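Local coordinates for ribonucleoside triphosphate reductase (Lactobacillus leichmannii, PDB 1L1L), which catalyses the B12-dependent reduction of ribonucleoside triphosphates to deoxyribonucleoside triphosphates, working as an allosterically regulated monomer, at residues L481-G486 / K611-D616; N487-G492 / K512-M517. One frame throughout, in Å; residues are numbered along the deposited sequence.

Interaction 1: L481-G486 / K611-D616; sequences LLTRLG and KAVGAD
The flat group at this contact is the Val613-Gly614 peptide, and CD2 of Leu482 stands off its plane, beside Gly614 CA. This CD2 lies 3.9 Å from Gly614 CA and 4.0 Å from Gly614 O. Val613 O is almost as near, at 4.1 Å from Leu482 CD2. CG of Leu482 is anti to the backbone N (chi1 -179°), and this carries the branch out from the helix to the turn. Gly614 has no side chain, and the methyl takes up the side of its CA where one would begin.

Residues 612-615 form a type II beta turn with glycine at its third position, at positive phi. The turn is closed by a weak bond from Ala615 N to Ala612 O. Next to Leu482, Thr483 OG1 approaches Val613 CG1 to 3.3 Å, and the two side chains cross at about a right angle. The hydroxyl is not spent on this methyl: it is hydrogen-bonded to Asp479 O, one turn back in the helix.

The contact sets the last turn of helix 477-485 against the loop that follows strand 603-611. Asn617, Asn619 and Phe620 also touch Leu482, so its buried side chain is packed by more of the same loop. Gly486 O takes a hydrogen bond from Asn619 ND2. The 612-615 turn itself therefore meets the helix through van der Waals contact, while directed polar bonding comes from further along the loop.

Interaction 2: N487-G492 / K512-M517; sequences NRVVTG and KRAIKM
Asn487 comes first and meets Arg513 through its side-chain amide. OD1 accepts a weak hydrogen bond from Arg513 NH2 at 2.9 Å, with an N-H...O angle of only 117°. The oxygen lies at the edge of the guanidinium and in its plane. The amide and guanidinium planes are just 16° apart. The two planar groups are thus nearly coplanar, although the chains that carry them run at a slant to each other. With chi1 at 55°, the amide end of Asn487 comes nearer to helix 512-536 than the direction of CB alone would suggest. The other end of the amide turns to Asp511: ND2 is bonded to Asp511 OD2, and ND2 also makes a weak bond to Arg488 O, 3.2 Å away. Asp511 OD2 also forms a salt bridge with Arg513 NH2. That nitrogen is further bonded to Leu485 O, and three acceptors share it, which may be why the angle to Asn487 is poor. The carboxylate would also be expected to offset the arginine charge.

Arg488 turns off to a salt bridge with Glu630. The chain is here entering a beta hairpin, strands 490-497 and 504-510, which is followed directly by helix 512-536. The contact sits at the foot of this hairpin, against the first turns of the helix.

Val489 is the apolar partner. Its CG2 is anti to the backbone N and packs on Ala514 CB at 3.8 Å. Phe637 of helix 628-641 touches both residues, and Leu481 and Tyr510 also reach Val489. Beyond Val489 the backbone pairs with Val509 across the hairpin.

The chain leaves helix 477-485 and passes straight from 481-486 into 487-492. Hairpin 490-497/504-510 follows, then helix 512-536, where interaction 2 closes a short loop of 19 residues. Interaction 1 closes much later, at 611-616 after strand 603-611, spanning 124 residues. Interaction 2 is thus nested inside it, and the two do not cross. Their centres are 13 Å apart and they touch, with Arg484 and Leu485 packing on Met517. The two contacts together join helix 477-485 to the foot of the hairpin, helix 512-536 and the 611-616 loop.

Interaction 1: L481-G486 / K611-D616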
loop_
_atom_site.group_PDB
_atom_site.type_symbol
_atom_site.label_atom_id
_atom_site.label_comp_id
_atom_site.label_asym_id
_atom_site.label_seq_id
_atom_site.Cartn_x
_atom_site.Cartn_y
_atom_site.Cartn_z
ATOM N N LEU A 481 15.521 13.604 -12.858
ATOM C CA LEU A 481 15.312 14.570 -13.935
ATOM C C LEU A 481 16.048 15.897 -13.744
ATOM O O LEU A 481 16.642 16.421 -14.683
ATOM C CB LEU A 481 13.814 14.849 -14.116
ATOM C CG LEU A 481 12.917 13.656 -14.467
ATOM C CD1 LEU A 481 11.470 14.127 -14.582
ATOM C CD2 LEU A 481 13.376 13.020 -15.763
ATOM N N LEU A 482 16.007 16.443 -12.534
ATOM C CA LEU A 482 16.665 17.718 -12.262
ATOM C C LEU A 482 18.160 17.613 -12.530
ATOM O O LEU A 482 18.774 18.509 -13.117
ATOM C CB LEU A 482 16.430 18.140 -10.809
ATOM C CG LEU A 482 17.046 19.477 -10.371
ATOM C CD1 LEU A 482 16.497 20.605 -11.230
ATOM C CD2 LEU A 482 16.730 19.727 -8.899
ATOM N N THR A 483 18.735 16.501 -12.097
ATOM C CA THR A 483 20.153 16.256 -12.269
ATOM C C THR A 483 20.464 16.079 -13.744
ATOM O O THR A 483 21.194 16.871 -14.342
ATOM C CB THR A 483 20.571 14.987 -11.507
ATOM O OG1 THR A 483 20.273 15.159 -10.117
ATOM C CG2 THR A 483 22.069 14.714 -11.668
ATOM N N ARG A 484 19.868 15.047 -14.329
ATOM C CA ARG A 484 20.091 14.711 -15.724
ATOM C C ARG A 484 19.615 15.729 -16.766
ATOM O O ARG A 484 20.113 15.733 -17.892
ATOM C CB ARG A 484 19.476 13.343 -16.002
ATOM C CG ARG A 484 20.203 12.558 -17.063
ATOM C CD ARG A 484 19.838 11.087 -16.996
ATOM N NE ARG A 484 20.478 10.320 -18.063
ATOM C CZ ARG A 484 20.196 9.051 -18.342
ATOM N NH1 ARG A 484 19.284 8.404 -17.629
ATOM N NH2 ARG A 484 20.809 8.436 -19.344
ATOM N N LEU A 485 18.677 16.599 -16.405
ATOM C CA LEU A 485 18.168 17.589 -17.355
ATOM C C LEU A 485 18.556 19.026 -17.012
ATOM O O LEU A 485 18.640 19.887 -17.893
ATOM C CB LEU A 485 16.639 17.509 -17.441
ATOM C CG LEU A 485 15.952 16.229 -17.920
ATOM C CD1 LEU A 485 14.439 16.414 -17.817
ATOM C CD2 LEU A 485 16.353 15.916 -19.350
ATOM N N GLY A 486 18.782 19.283 -15.729
ATOM C CA GLY A 486 19.129 20.619 -15.296
ATOM C C GLY A 486 17.885 21.419 -14.970
ATOM O O GLY A 486 17.965 22.501 -14.394
ATOM N N LYS A 611 20.229 17.264 2.936
ATOM C CA LYS A 611 20.343 18.100 1.749
ATOM C C LYS A 611 19.728 17.375 0.567
ATOM O O LYS A 611 20.093 16.238 0.269
ATOM C CB LYS A 611 21.806 18.408 1.440
ATOM C CG LYS A 611 21.996 19.236 0.180
ATOM C CD LYS A 611 23.460 19.616 -0.023
ATOM C CE LYS A 611 23.632 20.508 -1.254
ATOM N NZ LYS A 611 25.051 20.945 -1.442
ATOM N N ALA A 612 18.790 18.029 -0.105
ATOM C CA ALA A 612 18.148 17.407 -1.254
ATOM C C ALA A 612 19.013 17.562 -2.491
ATOM O O ALA A 612 19.748 18.539 -2.632
ATOM C CB ALA A 612 16.783 18.031 -1.497
ATOM N N VAL A 613 18.929 16.577 -3.378
ATOM C CA VAL A 613 19.672 16.609 -4.626
ATOM C C VAL A 613 19.288 17.880 -5.367
ATOM O O VAL A 613 18.124 18.296 -5.347
ATOM C CB VAL A 613 19.315 15.403 -5.505
ATOM C CG1 VAL A 613 20.017 15.500 -6.842
ATOM C CG2 VAL A 613 19.702 14.121 -4.796
ATOM N N GLY A 614 20.269 18.510 -6.003
ATOM C CA GLY A 614 19.998 19.724 -6.748
ATOM C C GLY A 614 19.551 20.883 -5.885
ATOM O O GLY A 614 18.968 21.845 -6.385
ATOM N N ALA A 615 19.838 20.797 -4.590
ATOM C CA ALA A 615 19.460 21.834 -3.639
ATOM C C ALA A 615 19.867 23.240 -4.081
ATOM O O ALA A 615 19.137 24.208 -3.846
ATOM C CB ALA A 615 20.066 21.522 -2.272
ATOM N N ASP A 616 21.024 23.350 -4.728
ATOM C CA ASP A 616 21.524 24.646 -5.172
ATOM C C ASP A 616 21.259 24.966 -6.637
ATOM O O ASP A 616 21.866 25.878 -7.199
ATOM C CB ASP A 616 23.025 24.750 -4.888
ATOM C CG ASP A 616 23.333 24.676 -3.412
ATOM O OD1 ASP A 616 22.688 25.422 -2.641
ATOM O OD2 ASP A 616 24.215 23.880 -3.023
#

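Interaction 2: N487-G492 / K512-M517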
loop_
_atom_site.group_PDB
_atom_site.type_symbol
_atom_site.label_atom_id
_atom_site.label_comp_id
_atom_site.label_asym_id
_atom_site.label_seq_id
_atom_site.Cartn_x
_atom_site.Cartn_y
_atom_site.Cartn_z
ATOM N N ASN A 487 16.723 20.883 -15.339
ATOM C CA ASN A 487 15.454 21.557 -15.087
ATOM C C ASN A 487 14.333 20.541 -14.880
ATOM O O ASN A 487 14.544 19.341 -15.009
ATOM C CB ASN A 487 15.098 22.465 -16.268
ATOM C CG ASN A 487 15.074 21.715 -17.588
ATOM O OD1 ASN A 487 16.119 21.338 -18.120
ATOM N ND2 ASN A 487 13.877 21.479 -18.116
ATOM N N ARG A 488 13.139 21.037 -14.572
ATOM C CA ARG A 488 11.989 20.169 -14.345
ATOM C C ARG A 488 11.302 19.793 -15.658
ATOM O O ARG A 488 11.213 20.617 -16.577
ATOM C CB ARG A 488 11.008 20.862 -13.400
ATOM C CG ARG A 488 11.643 21.230 -12.063
ATOM C CD ARG A 488 10.606 21.678 -11.060
ATOM N NE ARG A 488 9.866 22.846 -11.524
ATOM C CZ ARG A 488 10.359 24.077 -11.570
ATOM N NH1 ARG A 488 11.606 24.313 -11.176
ATOM N NH2 ARG A 488 9.600 25.072 -12.001
ATOM N N VAL A 489 10.820 18.552 -15.736
ATOM C CA VAL A 489 10.158 18.044 -16.937
ATOM C C VAL A 489 9.244 19.078 -17.588
ATOM O O VAL A 489 9.112 19.113 -18.810
ATOM C CB VAL A 489 9.350 16.751 -16.641
ATOM C CG1 VAL A 489 8.102 17.071 -15.814
ATOM C CG2 VAL A 489 8.978 16.076 -17.944
ATOM N N VAL A 490 8.611 19.920 -16.779
ATOM C CA VAL A 490 7.749 20.963 -17.318
ATOM C C VAL A 490 8.584 22.245 -17.414
ATOM O O VAL A 490 8.850 22.904 -16.408
ATOM C CB VAL A 490 6.515 21.210 -16.416
ATOM C CG1 VAL A 490 5.627 22.285 -17.025
ATOM C CG2 VAL A 490 5.730 19.921 -16.249
ATOM N N THR A 491 8.992 22.588 -18.633
ATOM C CA THR A 491 9.813 23.771 -18.884
ATOM C C THR A 491 9.015 25.067 -19.006
ATOM O O THR A 491 9.582 26.164 -18.955
ATOM C CB THR A 491 10.652 23.579 -20.159
ATOM O OG1 THR A 491 9.786 23.363 -21.285
ATOM C CG2 THR A 491 11.566 22.379 -20.001
ATOM N N GLY A 492 7.702 24.938 -19.164
ATOM C CA GLY A 492 6.846 26.108 -19.281
ATOM C C GLY A 492 5.470 25.776 -19.831
ATOM O O GLY A 492 5.123 24.604 -20.005
ATOM N N LYS A 512 11.542 17.454 -24.079
ATOM C CA LYS A 512 11.544 16.295 -24.967
ATOM C C LYS A 512 12.610 15.246 -24.649
ATOM O O LYS A 512 12.501 14.093 -25.080
ATOM C CB LYS A 512 11.678 16.767 -26.421
ATOM C CG LYS A 512 10.564 17.727 -26.851
ATOM C CD LYS A 512 10.643 18.124 -28.332
ATOM C CE LYS A 512 11.808 19.070 -28.640
ATOM N NZ LYS A 512 13.157 18.417 -28.563
ATOM N N ARG A 513 13.639 15.642 -23.902
ATOM C CA ARG A 513 14.690 14.707 -23.518
ATOM C C ARG A 513 14.074 13.680 -22.562
ATOM O O ARG A 513 14.353 12.484 -22.647
ATOM C CB ARG A 513 15.842 15.450 -22.811
ATOM C CG ARG A 513 16.695 16.353 -23.717
ATOM C CD ARG A 513 17.714 17.164 -22.906
ATOM N NE ARG A 513 17.065 18.157 -22.051
ATOM C CZ ARG A 513 17.673 18.863 -21.099
ATOM N NH1 ARG A 513 18.965 18.701 -20.860
ATOM N NH2 ARG A 513 16.982 19.738 -20.376
ATOM N N ALA A 514 13.215 14.158 -21.663
ATOM C CA ALA A 514 12.559 13.287 -20.678
ATOM C C ALA A 514 11.729 12.175 -21.316
ATOM O O ALA A 514 11.701 11.045 -20.830
ATOM C CB ALA A 514 11.684 14.119 -19.756
ATOM N N ILE A 515 11.050 12.501 -22.408
ATOM C CA ILE A 515 10.227 11.524 -23.111
ATOM C C ILE A 515 11.047 10.312 -23.541
ATOM O O ILE A 515 10.655 9.160 -23.320
ATOM C CB ILE A 515 9.583 12.155 -24.357
ATOM C CG1 ILE A 515 8.619 13.266 -23.934
ATOM C CG2 ILE A 515 8.866 11.096 -25.169
ATOM C CD1 ILE A 515 8.034 14.041 -25.093
ATOM N N LYS A 516 12.193 10.574 -24.158
ATOM C CA LYS A 516 13.048 9.494 -24.626
ATOM C C LYS A 516 13.572 8.611 -23.501
ATOM O O LYS A 516 13.506 7.387 -23.588
ATOM C CB LYS A 516 14.233 10.053 -25.426
ATOM C CG LYS A 516 15.026 8.967 -26.133
ATOM C CD LYS A 516 14.101 8.156 -27.040
ATOM C CE LYS A 516 14.789 6.921 -27.595
ATOM N NZ LYS A 516 13.850 6.112 -28.428
ATOM N N MET A 517 14.098 9.223 -22.444
ATOM C CA MET A 517 14.623 8.432 -21.345
ATOM C C MET A 517 13.569 7.560 -20.659
ATOM O O MET A 517 13.851 6.410 -20.328
ATOM C CB MET A 517 15.373 9.319 -20.333
ATOM C CG MET A 517 14.804 10.701 -20.069
ATOM S SD MET A 517 16.113 11.898 -19.559
ATOM C CE MET A 517 16.455 11.385 -17.894
#